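Local coordinates for alpha-1,4-endofucoidanase (Mariniflexile fucanivorans, PDB 6DLH), which hydrolyses alpha-1,4-linked fucoidan internally as a retaining glycoside hydrolase of family 107, and binds calcium ions, at residues 643-648 against 654-659; 662-667 against 711-716; 685-688 against 692-695. All blocks are in the same frame, centred on the assembly; numbering follows the deposited sequence.

All three contacts lie within the last putative immunoglobulin-like domain of the chain, apart from the parallel-sheeted hydrolase part. Contact 1 closes before contact 2 opens, and contact 3 is nested inside the stretch of chain that contact 2 closes. Centre to centre, contact 1 lies about 16 Å from contact 2 and about 11 Å from contact 3, with about 13 Å between contacts 2 and 3. Strands 654-659 and 692-697 are neighbours in the three-stranded sheet, tying contact 1 to contact 3, while Y664 and F711 of contact 2 pack against W693 and L695 respectively. Contact 1 joins the two sheets, contact 3 lies within one, and contact 2 ties a loop to the strand end where calcium binds.

Contact 1 (643-648 against 654-659); sequences LNLTDG and YNYTLQ
Y654 reaches across to 643-648 and donates its hydroxyl to the backbone of T646: OH donates to T646 O at 2.6 Å, in the carbonyl plane and on a lone pair, with a C=O...donor angle of 137°. With CG anti to the backbone N (chi1 -175°), the ring extends from its strand toward 643-648, and the carbonyl oxygens of T646 and D647 both lie at its edge. G648 CA comes within 3.7 Å of Y654 CD1, where the lack of a side chain matters, since a beta carbon on G648 would sit tight against the ring.

L645 and Y656 form the apolar half. The branch point of the leucine, CG, sits 3.6 Å from the centroid of the Y656 ring and almost directly over the ring centre, a CH-pi contact, while its two methyls spread across the same surface. T646 meets this ring differently: OG1 approaches the edge, in plane, 3.2 Å from Y656 CE2. Further along, L643 CD2 and L658 CD2 touch at 4.1 Å.

Beyond the contact, L645 also packs on I724 and L695, and Y654 on I726. Backbone hydrogen bonds tie 643-648 to strand 720-729, whereas 654-659 belongs to the three-stranded sheet beside strand 692-697. Facing side chains from successive strands of different sheets are characteristic of the immunoglobulin-like beta sandwich.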
loop_
_atom_site.group_PDB
_atom_site.type_symbol
_atom_site.label_atom_id
_atom_site.label_comp_id
_atom_site.label_asym_id
_atom_site.label_seq_id
_atom_site.Cartn_x
_atom_site.Cartn_y
_atom_site.Cartn_z
ATOM N N LEU A 643 21.115 12.299 -35.605
ATOM C CA LEU A 643 21.104 11.570 -34.349
ATOM C C LEU A 643 22.538 11.457 -33.844
ATOM O O LEU A 643 23.288 10.589 -34.288
ATOM C CB LEU A 643 20.473 10.188 -34.557
ATOM C CG LEU A 643 18.958 10.115 -34.356
ATOM C CD1 LEU A 643 18.211 10.776 -35.508
ATOM C CD2 LEU A 643 18.499 8.673 -34.188
ATOM N N ASN A 644 22.905 12.371 -32.936
ATOM C CA ASN A 644 24.196 12.358 -32.269
ATOM C C ASN A 644 24.154 11.326 -31.142
ATOM O O ASN A 644 23.420 11.496 -30.170
ATOM C CB ASN A 644 24.578 13.757 -31.775
ATOM C CG ASN A 644 26.045 13.887 -31.416
ATOM O OD1 ASN A 644 26.831 12.965 -31.636
ATOM N ND2 ASN A 644 26.424 15.033 -30.871
ATOM N N LEU A 645 24.948 10.255 -31.290
ATOM C CA LEU A 645 24.889 9.087 -30.424
ATOM C C LEU A 645 26.035 9.100 -29.413
ATOM O O LEU A 645 26.792 10.064 -29.326
ATOM C CB LEU A 645 24.915 7.824 -31.293
ATOM C CG LEU A 645 23.582 7.094 -31.452
ATOM C CD1 LEU A 645 22.447 8.049 -31.797
ATOM C CD2 LEU A 645 23.688 5.985 -32.491
ATOM N N THR A 646 26.123 8.023 -28.622
ATOM C CA THR A 646 27.098 7.896 -27.550
ATOM C C THR A 646 28.465 7.559 -28.140
ATOM O O THR A 646 28.561 6.732 -29.049
ATOM C CB THR A 646 26.692 6.791 -26.561
ATOM O OG1 THR A 646 25.337 7.002 -26.171
ATOM C CG2 THR A 646 27.567 6.728 -25.329
ATOM N N ASP A 647 29.503 8.192 -27.578
ATOM C CA ASP A 647 30.897 7.936 -27.901
ATOM C C ASP A 647 31.189 6.437 -27.930
ATOM O O ASP A 647 30.612 5.661 -27.169
ATOM C CB ASP A 647 31.840 8.614 -26.903
ATOM C CG ASP A 647 31.864 10.126 -27.021
ATOM O OD1 ASP A 647 31.163 10.655 -27.912
ATOM O OD2 ASP A 647 32.590 10.768 -26.222
ATOM N N GLY A 648 32.093 6.059 -28.839
ATOM C CA GLY A 648 32.711 4.744 -28.861
ATOM C C GLY A 648 34.148 4.826 -28.352
ATOM O O GLY A 648 34.713 5.916 -28.242
ATOM N N TYR A 654 30.894 -1.762 -29.202
ATOM C CA TYR A 654 29.941 -0.671 -29.163
ATOM C C TYR A 654 28.541 -1.260 -29.259
ATOM O O TYR A 654 28.333 -2.260 -29.952
ATOM C CB TYR A 654 30.186 0.284 -30.334
ATOM C CG TYR A 654 29.336 1.528 -30.322
ATOM C CD1 TYR A 654 29.740 2.653 -29.625
ATOM C CD2 TYR A 654 28.122 1.576 -30.996
ATOM C CE1 TYR A 654 28.965 3.802 -29.597
ATOM C CE2 TYR A 654 27.328 2.714 -30.971
ATOM C CZ TYR A 654 27.756 3.831 -30.272
ATOM O OH TYR A 654 26.991 4.962 -30.239
ATOM N N ASN A 655 27.599 -0.616 -28.559
ATOM C CA ASN A 655 26.195 -0.995 -28.589
ATOM C C ASN A 655 25.340 0.254 -28.397
ATOM O O ASN A 655 25.682 1.119 -27.590
ATOM C CB ASN A 655 25.854 -2.052 -27.532
ATOM C CG ASN A 655 26.342 -3.437 -27.900
ATOM O OD1 ASN A 655 25.768 -4.092 -28.770
ATOM N ND2 ASN A 655 27.403 -3.890 -27.248
ATOM N N TYR A 656 24.236 0.321 -29.156
ATOM C CA TYR A 656 23.228 1.363 -29.028
ATOM C C TYR A 656 21.935 0.904 -29.698
ATOM O O TYR A 656 21.953 0.481 -30.852
ATOM C CB TYR A 656 23.702 2.666 -29.671
ATOM C CG TYR A 656 22.948 3.891 -29.221
ATOM C CD1 TYR A 656 21.667 4.160 -29.683
ATOM C CD2 TYR A 656 23.522 4.790 -28.340
ATOM C CE1 TYR A 656 20.976 5.291 -29.278
ATOM C CE2 TYR A 656 22.847 5.925 -27.924
ATOM C CZ TYR A 656 21.570 6.178 -28.393
ATOM O OH TYR A 656 20.909 7.302 -27.986
ATOM N N THR A 657 20.818 1.008 -28.963
ATOM C CA THR A 657 19.531 0.543 -29.455
ATOM C C THR A 657 18.687 1.735 -29.901
ATOM O O THR A 657 18.455 2.665 -29.129
ATOM C CB THR A 657 18.842 -0.388 -28.443
ATOM O OG1 THR A 657 19.570 -1.614 -28.355
ATOM C CG2 THR A 657 17.410 -0.710 -28.811
ATOM N N LEU A 658 18.260 1.700 -31.171
ATOM C CA LEU A 658 17.290 2.648 -31.694
ATOM C C LEU A 658 15.890 2.131 -31.376
ATOM O O LEU A 658 15.607 0.944 -31.554
ATOM C CB LEU A 658 17.486 2.801 -33.207
ATOM C CG LEU A 658 18.814 3.411 -33.664
ATOM C CD1 LEU A 658 18.874 3.487 -35.184
ATOM C CD2 LEU A 658 19.049 4.783 -33.046
ATOM N N GLN A 659 15.030 3.046 -30.913
ATOM C CA GLN A 659 13.757 2.693 -30.306
ATOM C C GLN A 659 12.616 3.424 -31.013
ATOM O O GLN A 659 12.624 4.653 -31.106
ATOM C CB GLN A 659 13.790 3.070 -28.822
ATOM C CG GLN A 659 12.649 2.479 -28.005
ATOM C CD GLN A 659 12.998 1.121 -27.447
ATOM O OE1 GLN A 659 14.057 0.928 -26.849
ATOM N NE2 GLN A 659 12.100 0.166 -27.635
#

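Contact 2 (662-667 against 711-716); sequences TDYYDF and FNLSDD. With CA (calcium ion), chain F.
Y664 and L713 meet inside an immunoglobulin-like beta sandwich, at the end where a calcium ion clasps the loop 662-667 to the residues that follow strand 705-713. This is the closely packed part. L713 CD2 rests 3.7 Å from Y664 CB, while its other methyl, CD1, lies obliquely to the ring, 4.1 Å from Y664 CD1. The side chains are roughly perpendicular. With chi1 at 64°, the ring of Y664 is placed beside both the backbone N and the carbonyl carbon, which turns it toward W693 of the three-stranded sheet. I674 packs against both Y664 and L713, and L658 against Y664.

Toward the partly exposed D715 the side chains no longer interlock, and the metal holds the segments together. D666 and D715 have carboxylate planes 84° apart and each lends a single oxygen to the calcium; the backbone O of G634 and the carboxylates of E668 and D670 complete the site. The ion is likely to offset the repulsion between the two acids, whose oxygens D666 OD1 and D715 OD2 stand 3.6 Å apart. The second oxygen of D715, OD1, accepts a hydrogen bond from the backbone N of T717, helping to fix the carboxylate's rotation. Nearby, S714 OG donates to D715 O at 3.2 Å, from above the carbonyl plane. The calcium bonds measure 2.5 Å from D666 OD1 and 2.3 Å from D715 OD2.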
loop_
_atom_site.group_PDB
_atom_site.type_symbol
_atom_site.label_atom_id
_atom_site.label_comp_id
_atom_site.label_asym_id
_atom_site.label_seq_id
_atom_site.Cartn_x
_atom_site.Cartn_y
_atom_site.Cartn_z
ATOM N N THR A 662 11.156 6.791 -29.690
ATOM C CA THR A 662 12.219 7.621 -29.144
ATOM C C THR A 662 13.053 8.209 -30.285
ATOM O O THR A 662 13.331 9.409 -30.305
ATOM C CB THR A 662 13.059 6.849 -28.112
ATOM O OG1 THR A 662 12.188 6.177 -27.198
ATOM C CG2 THR A 662 14.032 7.723 -27.348
ATOM N N ASP A 663 13.445 7.345 -31.232
ATOM C CA ASP A 663 14.406 7.719 -32.259
ATOM C C ASP A 663 13.716 7.915 -33.611
ATOM O O ASP A 663 14.198 8.685 -34.440
ATOM C CB ASP A 663 15.563 6.717 -32.321
ATOM C CG ASP A 663 16.282 6.554 -30.990
ATOM O OD1 ASP A 663 16.916 7.534 -30.545
ATOM O OD2 ASP A 663 16.198 5.450 -30.411
ATOM N N TYR A 664 12.588 7.222 -33.815
ATOM C CA TYR A 664 11.912 7.182 -35.103
ATOM C C TYR A 664 10.443 6.818 -34.891
ATOM O O TYR A 664 10.114 6.020 -34.012
ATOM C CB TYR A 664 12.610 6.201 -36.057
ATOM C CG TYR A 664 12.579 4.753 -35.634
ATOM C CD1 TYR A 664 11.487 3.950 -35.925
ATOM C CD2 TYR A 664 13.636 4.179 -34.941
ATOM C CE1 TYR A 664 11.438 2.622 -35.529
ATOM C CE2 TYR A 664 13.606 2.850 -34.540
ATOM C CZ TYR A 664 12.499 2.069 -34.833
ATOM O OH TYR A 664 12.435 0.758 -34.450
ATOM N N TYR A 665 9.575 7.385 -35.736
ATOM C CA TYR A 665 8.138 7.278 -35.555
ATOM C C TYR A 665 7.428 7.215 -36.907
ATOM O O TYR A 665 7.803 7.913 -37.846
ATOM C CB TYR A 665 7.642 8.483 -34.755
ATOM C CG TYR A 665 6.258 8.352 -34.174
ATOM C CD1 TYR A 665 5.936 7.312 -33.316
ATOM C CD2 TYR A 665 5.276 9.291 -34.453
ATOM C CE1 TYR A 665 4.669 7.196 -32.766
ATOM C CE2 TYR A 665 4.006 9.198 -33.903
ATOM C CZ TYR A 665 3.704 8.146 -33.056
ATOM O OH TYR A 665 2.459 8.044 -32.511
ATOM N N ASP A 666 6.376 6.390 -36.972
ATOM C CA ASP A 666 5.517 6.304 -38.141
ATOM C C ASP A 666 4.070 6.573 -37.734
ATOM O O ASP A 666 3.476 5.790 -36.994
ATOM C CB ASP A 666 5.651 4.945 -38.833
ATOM C CG ASP A 666 4.702 4.791 -40.010
ATOM O OD1 ASP A 666 4.888 5.514 -41.012
ATOM O OD2 ASP A 666 3.768 3.968 -39.906
ATOM N N PHE A 667 3.494 7.649 -38.283
ATOM C CA PHE A 667 2.197 8.157 -37.862
ATOM C C PHE A 667 1.045 7.213 -38.211
ATOM O O PHE A 667 -0.094 7.487 -37.840
ATOM C CB PHE A 667 1.981 9.576 -38.393
ATOM C CG PHE A 667 2.777 10.624 -37.658
ATOM C CD1 PHE A 667 2.265 11.240 -36.522
ATOM C CD2 PHE A 667 4.047 10.983 -38.084
ATOM C CE1 PHE A 667 2.997 12.205 -35.842
ATOM C CE2 PHE A 667 4.781 11.942 -37.400
ATOM C CZ PHE A 667 4.255 12.555 -36.282
ATOM N N PHE A 711 21.095 6.139 -42.626
ATOM C CA PHE A 711 20.194 5.010 -42.480
ATOM C C PHE A 711 18.843 5.352 -43.098
ATOM O O PHE A 711 18.385 6.488 -43.026
ATOM C CB PHE A 711 20.076 4.584 -41.009
ATOM C CG PHE A 711 21.287 3.867 -40.458
ATOM C CD1 PHE A 711 22.329 4.571 -39.869
ATOM C CD2 PHE A 711 21.396 2.484 -40.539
ATOM C CE1 PHE A 711 23.442 3.911 -39.366
ATOM C CE2 PHE A 711 22.513 1.824 -40.041
ATOM C CZ PHE A 711 23.538 2.541 -39.458
ATOM N N ASN A 712 18.208 4.348 -43.701
ATOM C CA ASN A 712 16.952 4.585 -44.384
ATOM C C ASN A 712 15.828 3.846 -43.664
ATOM O O ASN A 712 15.981 2.688 -43.282
ATOM C CB ASN A 712 17.046 4.329 -45.893
ATOM C CG ASN A 712 15.723 4.539 -46.598
ATOM O OD1 ASN A 712 15.465 5.614 -47.140
ATOM N ND2 ASN A 712 14.863 3.533 -46.566
ATOM N N LEU A 713 14.698 4.549 -43.525
ATOM C CA LEU A 713 13.526 4.108 -42.793
ATOM C C LEU A 713 12.329 4.147 -43.746
ATOM O O LEU A 713 11.930 5.225 -44.180
ATOM C CB LEU A 713 13.390 5.099 -41.633
ATOM C CG LEU A 713 12.219 4.916 -40.673
ATOM C CD1 LEU A 713 12.339 3.612 -39.891
ATOM C CD2 LEU A 713 12.152 6.102 -39.725
ATOM N N SER A 714 11.746 2.979 -44.064
ATOM C CA SER A 714 11.078 2.846 -45.354
ATOM C C SER A 714 9.587 2.505 -45.296
ATOM O O SER A 714 8.876 2.800 -46.255
ATOM C CB SER A 714 11.819 1.898 -46.266
ATOM O OG SER A 714 11.515 0.544 -45.953
ATOM N N ASP A 715 9.118 1.856 -44.222
ATOM C CA ASP A 715 7.800 1.224 -44.211
ATOM C C ASP A 715 7.572 0.429 -45.502
ATOM O O ASP A 715 8.421 -0.370 -45.895
ATOM C CB ASP A 715 6.672 2.158 -43.737
ATOM C CG ASP A 715 6.074 3.129 -44.749
ATOM O OD1 ASP A 715 6.221 2.902 -45.963
ATOM O OD2 ASP A 715 5.430 4.105 -44.309
ATOM N N ASP A 716 6.423 0.649 -46.153
ATOM C CA ASP A 716 6.064 -0.076 -47.361
ATOM C C ASP A 716 6.332 0.766 -48.607
ATOM O O ASP A 716 6.722 0.221 -49.637
ATOM C CB ASP A 716 4.611 -0.563 -47.322
ATOM C CG ASP A 716 4.454 -2.028 -46.944
ATOM O OD1 ASP A 716 5.426 -2.794 -47.124
ATOM O OD2 ASP A 716 3.355 -2.395 -46.479
HETATM CA CA CA F . 3.620 4.970 -43.121
#

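Contact 3 (685-688 against 692-695); sequences IQQT and SWKL
Q686 and K694 form a hydrogen-bonded antiparallel pair: K694 N donates to Q686 O at 2.8 Å (164° at the hydrogen), and Q686 N returns the bond to K694 O at 3.1 Å. Nearer the turn, the T688 N to S692 O bond, 2.9 Å long, is more bent, at 142°. S692 OG is hydrogen-bonded to OD1 of D689.

W693 and Q687 form the neighbouring non-hydrogen-bonded pair, with both side chains on one face. The glutamine lies across the indole: its CB is 3.6 Å from the centroid of the six-membered ring, directly over the face, and its extended chain stacks the amide over the rim, 18° from parallel, with Q687 CD 3.4 Å from W693 CZ2. Losing the indole to an alanine here would probably leave the Q687 side chain without a surface to lie on and free to turn.

On the same face I685 CD1 touches W693 CB, and I685 CG1 lies 3.7 Å from L695 CD2. F711 of the opposing sheet packs against I685 and L695. This is a beta hairpin whose strand 684-689 forms one edge of the three-stranded sheet of an immunoglobulin-like sandwich, with 692-697 in the middle.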
loop_
_atom_site.group_PDB
_atom_site.type_symbol
_atom_site.label_atom_id
_atom_site.label_comp_id
_atom_site.label_asym_id
_atom_site.label_seq_id
_atom_site.Cartn_x
_atom_site.Cartn_y
_atom_site.Cartn_z
ATOM N N ILE A 685 23.556 -2.798 -38.394
ATOM C CA ILE A 685 22.303 -2.722 -37.668
ATOM C C ILE A 685 21.582 -4.047 -37.850
ATOM O O ILE A 685 21.647 -4.650 -38.922
ATOM C CB ILE A 685 21.435 -1.537 -38.149
ATOM C CG1 ILE A 685 20.421 -1.104 -37.084
ATOM C CG2 ILE A 685 20.761 -1.843 -39.484
ATOM C CD1 ILE A 685 19.477 -0.006 -37.527
ATOM N N GLN A 686 20.910 -4.492 -36.785
ATOM C CA GLN A 686 19.991 -5.609 -36.899
ATOM C C GLN A 686 18.782 -5.348 -36.009
ATOM O O GLN A 686 18.902 -4.752 -34.940
ATOM C CB GLN A 686 20.687 -6.935 -36.583
ATOM C CG GLN A 686 19.968 -8.138 -37.180
ATOM C CD GLN A 686 20.783 -9.406 -37.098
ATOM O OE1 GLN A 686 21.367 -9.727 -36.062
ATOM N NE2 GLN A 686 20.828 -10.141 -38.200
ATOM N N GLN A 687 17.620 -5.798 -36.481
ATOM C CA GLN A 687 16.391 -5.719 -35.714
ATOM C C GLN A 687 16.530 -6.573 -34.455
ATOM O O GLN A 687 16.853 -7.759 -34.536
ATOM C CB GLN A 687 15.208 -6.172 -36.569
ATOM C CG GLN A 687 13.863 -5.719 -36.027
ATOM C CD GLN A 687 12.745 -5.901 -37.021
ATOM O OE1 GLN A 687 12.854 -6.657 -37.986
ATOM N NE2 GLN A 687 11.650 -5.197 -36.790
ATOM N N THR A 688 16.307 -5.938 -33.298
ATOM C CA THR A 688 16.238 -6.641 -32.028
ATOM C C THR A 688 14.844 -7.249 -31.899
ATOM O O THR A 688 14.693 -8.471 -31.866
ATOM C CB THR A 688 16.638 -5.724 -30.863
ATOM O OG1 THR A 688 17.966 -5.261 -31.110
ATOM C CG2 THR A 688 16.596 -6.409 -29.513
ATOM N N SER A 692 12.580 -2.106 -31.854
ATOM C CA SER A 692 13.951 -1.676 -31.608
ATOM C C SER A 692 14.940 -2.315 -32.585
ATOM O O SER A 692 14.788 -3.475 -32.967
ATOM C CB SER A 692 14.344 -1.947 -30.176
ATOM O OG SER A 692 14.204 -3.326 -29.871
ATOM N N TRP A 693 15.968 -1.534 -32.952
ATOM C CA TRP A 693 17.049 -1.959 -33.832
ATOM C C TRP A 693 18.385 -1.661 -33.156
ATOM O O TRP A 693 18.585 -0.562 -32.639
ATOM C CB TRP A 693 16.942 -1.257 -35.198
ATOM C CG TRP A 693 15.731 -1.641 -35.995
ATOM C CD1 TRP A 693 14.430 -1.334 -35.709
ATOM C CD2 TRP A 693 15.698 -2.402 -37.219
ATOM N NE1 TRP A 693 13.593 -1.858 -36.657
ATOM C CE2 TRP A 693 14.341 -2.518 -37.598
ATOM C CE3 TRP A 693 16.674 -2.995 -38.030
ATOM C CZ2 TRP A 693 13.944 -3.205 -38.744
ATOM C CZ3 TRP A 693 16.281 -3.683 -39.158
ATOM C CH2 TRP A 693 14.933 -3.784 -39.510
ATOM N N LYS A 694 19.297 -2.644 -33.158
ATOM C CA LYS A 694 20.565 -2.491 -32.455
ATOM C C LYS A 694 21.702 -2.180 -33.428
ATOM O O LYS A 694 21.945 -2.918 -34.384
ATOM C CB LYS A 694 20.891 -3.714 -31.589
ATOM C CG LYS A 694 22.171 -3.600 -30.764
ATOM C CD LYS A 694 22.401 -4.741 -29.793
ATOM C CE LYS A 694 22.947 -5.999 -30.436
ATOM N NZ LYS A 694 22.986 -7.125 -29.473
ATOM N N LEU A 695 22.397 -1.073 -33.146
ATOM C CA LEU A 695 23.637 -0.712 -33.808
ATOM C C LEU A 695 24.792 -1.301 -33.009
ATOM O O LEU A 695 24.953 -0.989 -31.829
ATOM C CB LEU A 695 23.749 0.814 -33.844
ATOM C CG LEU A 695 22.704 1.538 -34.692
ATOM C CD1 LEU A 695 22.609 3.004 -34.296
ATOM C CD2 LEU A 695 23.023 1.400 -36.172
#